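Local coordinates for protein lipid II:glycine glycyltransferase (Staphylococcus aureus, PDB 6SNR) that probably adds the first glycine of the pentaglycine cross-bridge to the lysine of membrane-bound lipid II, taking it from glycyl-tRNA, at residues K16-L26 / M310-Y318; P144-D153 / A349-N359. All coordinates share one frame; numbering follows the deposited sequence.

How the interactions relate
Both contacts meet the same sheet, at neighbouring strands. Interaction 1 sets the loop after helix 8-17 against the hairpin of strands 302-312 and 315-323; interaction 2 pairs strands 146-151 and 351-356. Their centres lie about 12 Å apart, and they join where S314 O is 2.8 Å from T350 N, probably hydrogen-bonded, and where S316 OG reaches T351 O. Each is buried on one side and opens to solvent at a margin. The chemistry follows the place: interaction 1 lies between the two sheets of the chain and relies on a few side-chain bonds around Y317 and K315, whereas interaction 2, within one sheet, is built on a ladder of backbone bonds.

Interaction 1 of 2, residues K16-L26 / M310-Y318; sequences KSHPNGDLLQL and MFAGSKSYY
Y317 and K315, both on the second strand of a hairpin, supply the polar grip on the loop that follows helix 8-17. The Y317 hydroxyl donates to D22 OD1 at 2.8 Å, coming from above the carboxylate plane, and accepts from L23 N at 3.1 Å in a nearly straight bond. With CG anti to the backbone N (chi1 -167°), the D22 carboxylate lies at the rim of the tyrosine, almost perpendicular to the ring. Its other oxygen, OD2, takes L24 N in an Asx turn. The extended K315 chain sends NZ to G21 O, 2.6 Å away and close to the carbonyl axis; the same ammonium makes a salt bridge to D110.

Apolar packing centres on L23. Its CB sits 3.7 Å from Y317 CE1, CD2 lies over a face of that ring and touches M310 CB, and the A312 methyl presses on the L23 backbone. L26 CD1 closes in on the same methyl.

At the hairpin tip, a type II' turn from A312 to K315, G313 CA points a C-H at K16 O, and a water links that carbonyl to S314 N.

The loop, which also rests on strand 68-78 of the other sheet, is thus held against the hairpin by a tyrosine hydroxyl used as both donor and acceptor. K315 NZ, too far from D22 for a salt bridge, probably still favours the charged form of that carboxylate.

Interaction 2 of 2, residues P144-D153 / A349-N359; sequences PRMTMITPID and ATTYDFGGTDN
I149 and D353, T150 and Y352, and P151 and T351 face each other in an antiparallel ladder. T150 and Y352 form the hydrogen-bonded pair: T150 N reaches Y352 O at 2.9 Å, and Y352 N returns to T150 O. Toward M146 the register slips by one residue in a beta bulge, so that F354 N binds M148 O at 2.8 Å and M148 N turns to G355 O. G355 has positive phi, and its N-H is taken by D353 OD1 in an Asx turn.

The tight side carries M148, T150, Y352, F354 and T357. F354 offers its ring edge to M148 O and T150 OG1, the latter 3.5 Å from CE1, while that hydroxyl bonds to W377 O. M148 CG, anti to the carbonyl carbon (chi1 -59°), lies 3.5 Å from T357 CG2, and the bend at chi2 keeps SD near the same methyl. I152 CG2 packs on Y352 CB, and I152 CD1 meets A349 O; helix 332-347 covers this end with A344, M340 and M341.

The other face is more open. I149 CG2 touches T351 CB at 3.6 Å, T147 crosses D353 at about a right angle, and both T351 and D353 are partly exposed. Looser still is the end at T350 and D153, where a water donates to both T350 O and D153 OD1. M146 SD meets N359 CB at the opposite end, where N359 is exposed.

Strand 351-356 also runs parallel to strand 315-323, with helix 332-347 between them in sequence, a beta-alpha-beta unit. Strand 146-151 adds antiparallel on its other edge, giving the mixed sheet expected of the acetyltransferase-like FemABX fold.

Interaction 1 of 2, residues K16-L26 / M310-Y318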
# COMPACT_ATOMS: atom_id res chain seq x y z
N LYS A 16 -10.86 12.87 -2.51
CA LYS A 16 -10.70 11.68 -3.33
C LYS A 16 -10.56 12.05 -4.79
O LYS A 16 -9.80 11.38 -5.51
CB LYS A 16 -11.85 10.70 -3.08
CG LYS A 16 -11.74 9.99 -1.73
CD LYS A 16 -12.94 9.12 -1.39
CE LYS A 16 -12.73 8.17 -0.24
NZ LYS A 16 -13.83 7.15 -0.07
N SER A 17 -11.22 13.11 -5.25
CA SER A 17 -11.12 13.54 -6.67
C SER A 17 -10.08 14.62 -6.99
O SER A 17 -9.83 14.95 -8.17
CB SER A 17 -12.48 14.01 -7.15
OG SER A 17 -13.00 15.07 -6.41
N HIS A 18 -9.44 15.18 -5.96
CA HIS A 18 -8.46 16.23 -6.23
C HIS A 18 -7.09 15.60 -6.53
O HIS A 18 -6.66 14.70 -5.81
CB HIS A 18 -8.37 17.17 -5.05
CG HIS A 18 -7.64 18.42 -5.37
ND1 HIS A 18 -8.27 19.62 -5.64
CD2 HIS A 18 -6.32 18.65 -5.53
CE1 HIS A 18 -7.36 20.54 -5.91
NE2 HIS A 18 -6.17 19.97 -5.84
N PRO A 19 -6.35 16.14 -7.51
CA PRO A 19 -5.01 15.61 -7.78
C PRO A 19 -4.08 15.58 -6.56
O PRO A 19 -3.15 14.74 -6.51
CB PRO A 19 -4.48 16.56 -8.85
CG PRO A 19 -5.67 16.99 -9.57
CD PRO A 19 -6.73 17.15 -8.53
N ASN A 20 -4.25 16.55 -5.65
CA ASN A 20 -3.48 16.64 -4.41
C ASN A 20 -4.15 16.09 -3.16
O ASN A 20 -3.69 16.37 -2.05
CB ASN A 20 -3.02 18.08 -4.18
CG ASN A 20 -2.07 18.57 -5.27
OD1 ASN A 20 -1.33 17.80 -5.88
ND2 ASN A 20 -2.01 19.89 -5.44
N GLY A 21 -5.23 15.33 -3.34
CA GLY A 21 -5.81 14.56 -2.27
C GLY A 21 -4.93 13.43 -1.78
O GLY A 21 -3.92 13.09 -2.41
N ASP A 22 -5.27 12.89 -0.62
CA ASP A 22 -4.45 11.83 0.01
C ASP A 22 -5.28 11.17 1.07
O ASP A 22 -6.16 11.83 1.71
CB ASP A 22 -3.14 12.37 0.61
CG ASP A 22 -2.16 11.27 0.96
OD1 ASP A 22 -1.55 10.75 -0.03
OD2 ASP A 22 -2.05 10.86 2.13
N LEU A 23 -4.97 9.91 1.34
CA LEU A 23 -5.51 9.16 2.47
C LEU A 23 -5.46 9.97 3.81
O LEU A 23 -6.40 9.92 4.62
CB LEU A 23 -4.72 7.86 2.63
CG LEU A 23 -5.03 6.96 3.78
CD1 LEU A 23 -6.44 6.40 3.63
CD2 LEU A 23 -3.96 5.85 3.95
N LEU A 24 -4.35 10.67 4.07
CA LEU A 24 -4.14 11.29 5.37
C LEU A 24 -5.00 12.56 5.57
O LEU A 24 -4.98 13.10 6.67
CB LEU A 24 -2.64 11.59 5.58
CG LEU A 24 -1.66 10.43 5.52
CD1 LEU A 24 -0.31 10.76 6.18
CD2 LEU A 24 -2.16 9.04 5.83
N GLN A 25 -5.77 12.97 4.54
CA GLN A 25 -6.74 14.06 4.63
C GLN A 25 -8.20 13.59 4.73
O GLN A 25 -9.11 14.43 4.76
CB GLN A 25 -6.56 15.06 3.53
CG GLN A 25 -5.29 15.90 3.67
CD GLN A 25 -5.46 16.91 4.81
OE1 GLN A 25 -4.88 16.79 5.94
NE2 GLN A 25 -6.28 17.82 4.54
N LEU A 26 -8.42 12.29 4.75
CA LEU A 26 -9.80 11.75 4.88
C LEU A 26 -10.29 11.81 6.30
O LEU A 26 -9.55 11.57 7.26
CB LEU A 26 -9.89 10.29 4.37
CG LEU A 26 -9.54 10.08 2.89
CD1 LEU A 26 -9.68 8.59 2.56
CD2 LEU A 26 -10.45 10.91 2.01
N MET A 310 -4.97 0.32 1.30
CA MET A 310 -5.85 1.49 1.54
C MET A 310 -6.14 2.22 0.28
O MET A 310 -5.42 2.09 -0.71
CB MET A 310 -5.17 2.49 2.50
CG MET A 310 -4.49 1.90 3.70
SD MET A 310 -5.48 0.77 4.67
CE MET A 310 -4.59 -0.70 4.41
N PHE A 311 -7.18 3.07 0.26
CA PHE A 311 -7.52 3.85 -0.91
C PHE A 311 -7.91 5.29 -0.54
O PHE A 311 -8.50 5.53 0.53
CB PHE A 311 -8.75 3.32 -1.63
CG PHE A 311 -8.53 1.95 -2.25
CD1 PHE A 311 -8.76 0.80 -1.52
CD2 PHE A 311 -8.09 1.87 -3.52
CE1 PHE A 311 -8.54 -0.47 -2.11
CE2 PHE A 311 -7.88 0.64 -4.12
CZ PHE A 311 -8.09 -0.53 -3.41
N ALA A 312 -7.64 6.17 -1.47
CA ALA A 312 -8.15 7.54 -1.48
C ALA A 312 -8.39 7.95 -2.89
O ALA A 312 -7.54 8.52 -3.56
CB ALA A 312 -7.18 8.50 -0.74
N GLY A 313 -9.58 7.62 -3.44
CA GLY A 313 -9.83 7.91 -4.82
C GLY A 313 -8.98 7.07 -5.74
O GLY A 313 -8.91 5.84 -5.56
N SER A 314 -8.35 7.73 -6.69
CA SER A 314 -7.49 7.03 -7.64
C SER A 314 -6.15 6.59 -7.03
O SER A 314 -5.35 5.90 -7.72
CB SER A 314 -7.27 7.88 -8.87
OG SER A 314 -6.39 8.92 -8.61
N LYS A 315 -5.87 6.95 -5.77
CA LYS A 315 -4.62 6.50 -5.11
C LYS A 315 -4.90 5.27 -4.26
O LYS A 315 -5.80 5.26 -3.45
CB LYS A 315 -4.02 7.62 -4.20
CG LYS A 315 -3.57 8.84 -4.98
CD LYS A 315 -3.09 9.95 -4.07
CE LYS A 315 -2.70 11.14 -4.93
NZ LYS A 315 -2.13 12.24 -4.13
N SER A 316 -4.08 4.22 -4.44
CA SER A 316 -4.08 3.10 -3.54
C SER A 316 -2.75 3.00 -2.85
O SER A 316 -1.73 3.50 -3.35
CB SER A 316 -4.43 1.77 -4.25
OG SER A 316 -3.40 1.36 -5.15
N TYR A 317 -2.75 2.36 -1.68
CA TYR A 317 -1.56 2.29 -0.80
C TYR A 317 -1.37 0.91 -0.21
O TYR A 317 -2.27 0.39 0.43
CB TYR A 317 -1.65 3.27 0.38
CG TYR A 317 -2.04 4.71 0.03
CD1 TYR A 317 -3.37 5.04 -0.25
CD2 TYR A 317 -1.11 5.74 0.06
CE1 TYR A 317 -3.71 6.32 -0.54
CE2 TYR A 317 -1.45 7.04 -0.27
CZ TYR A 317 -2.78 7.35 -0.51
OH TYR A 317 -3.18 8.62 -0.80
N TYR A 318 -0.18 0.32 -0.41
CA TYR A 318 0.25 -0.87 0.31
C TYR A 318 0.81 -0.41 1.64
O TYR A 318 1.92 0.10 1.72
CB TYR A 318 1.33 -1.59 -0.56
CG TYR A 318 2.12 -2.64 0.20
CD1 TYR A 318 1.51 -3.78 0.67
CD2 TYR A 318 3.44 -2.46 0.47
CE1 TYR A 318 2.21 -4.76 1.36
CE2 TYR A 318 4.17 -3.44 1.14
CZ TYR A 318 3.55 -4.59 1.56
OH TYR A 318 4.24 -5.59 2.27
O HOH W 1 -7.72 10.90 -7.03

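Interaction 2 of 2, residues P144-D153 / A349-N359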
# COMPACT_ATOMS: atom_id res chain seq x y z
N PRO A 144 7.50 10.30 4.83
CA PRO A 144 8.54 10.17 3.78
C PRO A 144 8.38 11.24 2.71
O PRO A 144 7.27 11.60 2.26
CB PRO A 144 8.28 8.80 3.18
CG PRO A 144 7.42 8.04 4.15
CD PRO A 144 6.64 9.11 4.90
N ARG A 145 9.51 11.80 2.26
CA ARG A 145 9.54 12.77 1.18
C ARG A 145 9.72 12.10 -0.17
O ARG A 145 9.61 12.74 -1.19
CB ARG A 145 10.67 13.82 1.41
CG ARG A 145 10.53 15.01 0.49
CD ARG A 145 11.52 16.15 0.77
NE ARG A 145 12.89 15.78 0.40
CZ ARG A 145 13.36 15.84 -0.84
NH1 ARG A 145 12.58 16.20 -1.84
NH2 ARG A 145 14.61 15.46 -1.09
N MET A 146 10.04 10.79 -0.17
CA MET A 146 10.09 10.00 -1.38
C MET A 146 9.34 8.71 -1.14
O MET A 146 9.53 8.07 -0.11
CB MET A 146 11.57 9.71 -1.77
CG MET A 146 12.39 10.95 -1.95
SD MET A 146 14.16 10.52 -2.13
CE MET A 146 14.80 12.17 -2.08
N THR A 147 8.56 8.31 -2.14
CA THR A 147 7.86 7.04 -2.18
C THR A 147 8.08 6.33 -3.49
O THR A 147 8.60 6.92 -4.44
CB THR A 147 6.35 7.17 -1.91
OG1 THR A 147 5.74 7.97 -2.92
CG2 THR A 147 6.12 7.71 -0.51
N MET A 148 7.67 5.08 -3.55
CA MET A 148 7.79 4.28 -4.75
C MET A 148 6.43 3.86 -5.26
O MET A 148 5.66 3.18 -4.54
CB MET A 148 8.66 3.04 -4.49
CG MET A 148 10.05 3.40 -4.01
SD MET A 148 11.14 3.97 -5.33
CE MET A 148 11.70 2.39 -5.98
N ILE A 149 6.13 4.28 -6.48
CA ILE A 149 4.81 4.15 -6.97
C ILE A 149 4.73 3.36 -8.29
O ILE A 149 5.44 3.68 -9.23
CB ILE A 149 4.21 5.54 -7.21
CG1 ILE A 149 4.19 6.37 -5.91
CG2 ILE A 149 2.78 5.43 -7.71
CD1 ILE A 149 3.46 7.72 -6.03
N THR A 150 3.80 2.43 -8.35
CA THR A 150 3.51 1.65 -9.57
C THR A 150 2.27 2.18 -10.29
O THR A 150 1.20 2.23 -9.73
CB THR A 150 3.27 0.16 -9.24
OG1 THR A 150 4.38 -0.38 -8.50
CG2 THR A 150 3.02 -0.65 -10.54
N PRO A 151 2.41 2.57 -11.58
CA PRO A 151 1.23 2.87 -12.38
C PRO A 151 0.46 1.58 -12.63
O PRO A 151 1.06 0.55 -13.10
CB PRO A 151 1.81 3.43 -13.70
CG PRO A 151 3.23 3.70 -13.43
CD PRO A 151 3.66 2.78 -12.33
N ILE A 152 -0.83 1.60 -12.31
CA ILE A 152 -1.67 0.40 -12.43
C ILE A 152 -2.88 0.53 -13.38
O ILE A 152 -3.77 -0.33 -13.39
CB ILE A 152 -2.14 -0.13 -11.07
CG1 ILE A 152 -2.79 0.98 -10.21
CG2 ILE A 152 -0.96 -0.71 -10.30
CD1 ILE A 152 -3.69 0.41 -9.14
N ASP A 153 -2.91 1.62 -14.14
CA ASP A 153 -3.96 1.81 -15.14
C ASP A 153 -3.51 1.13 -16.43
O ASP A 153 -3.30 1.75 -17.48
CB ASP A 153 -4.27 3.30 -15.37
CG ASP A 153 -3.08 4.11 -15.79
OD1 ASP A 153 -1.90 3.81 -15.43
OD2 ASP A 153 -3.33 5.11 -16.51
N ALA A 349 -8.37 2.74 -8.77
CA ALA A 349 -7.09 3.35 -8.54
C ALA A 349 -6.20 3.30 -9.77
O ALA A 349 -6.19 2.31 -10.53
CB ALA A 349 -6.41 2.70 -7.35
N THR A 350 -5.41 4.32 -9.97
CA THR A 350 -4.45 4.34 -11.08
C THR A 350 -3.00 4.35 -10.64
O THR A 350 -2.09 4.21 -11.51
CB THR A 350 -4.70 5.56 -12.00
OG1 THR A 350 -4.53 6.75 -11.23
CG2 THR A 350 -6.11 5.51 -12.58
N THR A 351 -2.75 4.49 -9.33
CA THR A 351 -1.42 4.33 -8.75
C THR A 351 -1.48 3.43 -7.52
O THR A 351 -2.47 3.40 -6.82
CB THR A 351 -0.74 5.67 -8.37
OG1 THR A 351 -1.62 6.45 -7.56
CG2 THR A 351 -0.39 6.46 -9.62
N TYR A 352 -0.39 2.73 -7.28
CA TYR A 352 -0.23 1.78 -6.18
C TYR A 352 1.08 2.14 -5.48
O TYR A 352 2.18 2.03 -6.03
CB TYR A 352 -0.21 0.36 -6.74
CG TYR A 352 -0.10 -0.77 -5.76
CD1 TYR A 352 1.14 -1.25 -5.32
CD2 TYR A 352 -1.23 -1.43 -5.33
CE1 TYR A 352 1.23 -2.32 -4.44
CE2 TYR A 352 -1.16 -2.49 -4.46
CZ TYR A 352 0.07 -2.95 -4.03
OH TYR A 352 0.15 -4.00 -3.17
N ASP A 353 0.96 2.72 -4.28
CA ASP A 353 2.05 3.35 -3.57
C ASP A 353 2.61 2.40 -2.51
O ASP A 353 1.95 2.04 -1.52
CB ASP A 353 1.49 4.66 -2.95
CG ASP A 353 2.53 5.54 -2.35
OD1 ASP A 353 3.66 5.10 -2.06
OD2 ASP A 353 2.17 6.71 -2.10
N PHE A 354 3.88 2.01 -2.68
CA PHE A 354 4.57 1.17 -1.71
C PHE A 354 5.13 1.90 -0.49
O PHE A 354 5.75 1.28 0.36
CB PHE A 354 5.75 0.46 -2.39
CG PHE A 354 5.36 -0.73 -3.21
CD1 PHE A 354 5.03 -0.59 -4.54
CD2 PHE A 354 5.48 -2.02 -2.69
CE1 PHE A 354 4.71 -1.69 -5.32
CE2 PHE A 354 5.18 -3.14 -3.49
CZ PHE A 354 4.80 -2.96 -4.78
N GLY A 355 4.96 3.22 -0.45
CA GLY A 355 5.43 4.04 0.64
C GLY A 355 6.90 4.41 0.55
O GLY A 355 7.50 4.34 -0.52
N GLY A 356 7.49 4.73 1.71
CA GLY A 356 8.73 5.47 1.74
C GLY A 356 10.00 4.75 1.31
O GLY A 356 10.12 3.54 1.46
N THR A 357 10.95 5.57 0.90
CA THR A 357 12.30 5.11 0.55
C THR A 357 13.25 6.28 0.61
O THR A 357 12.87 7.41 0.39
CB THR A 357 12.28 4.47 -0.86
OG1 THR A 357 13.54 3.78 -1.10
CG2 THR A 357 12.05 5.46 -1.95
N ASP A 358 14.55 5.98 0.80
CA ASP A 358 15.61 6.81 0.31
C ASP A 358 15.87 6.57 -1.18
O ASP A 358 15.52 5.53 -1.72
CB ASP A 358 16.94 6.48 1.08
CG ASP A 358 16.95 6.92 2.52
OD1 ASP A 358 16.27 7.94 2.90
OD2 ASP A 358 17.70 6.29 3.33
N ASN A 359 16.44 7.58 -1.82
CA ASN A 359 16.82 7.45 -3.24
C ASN A 359 18.15 6.70 -3.37
O ASN A 359 19.17 7.30 -3.14
CB ASN A 359 16.96 8.81 -3.87
CG ASN A 359 17.19 8.75 -5.40
OD1 ASN A 359 17.27 7.67 -5.96
ND2 ASN A 359 17.28 9.90 -6.06
O HOH W 2 -0.99 5.80 -13.36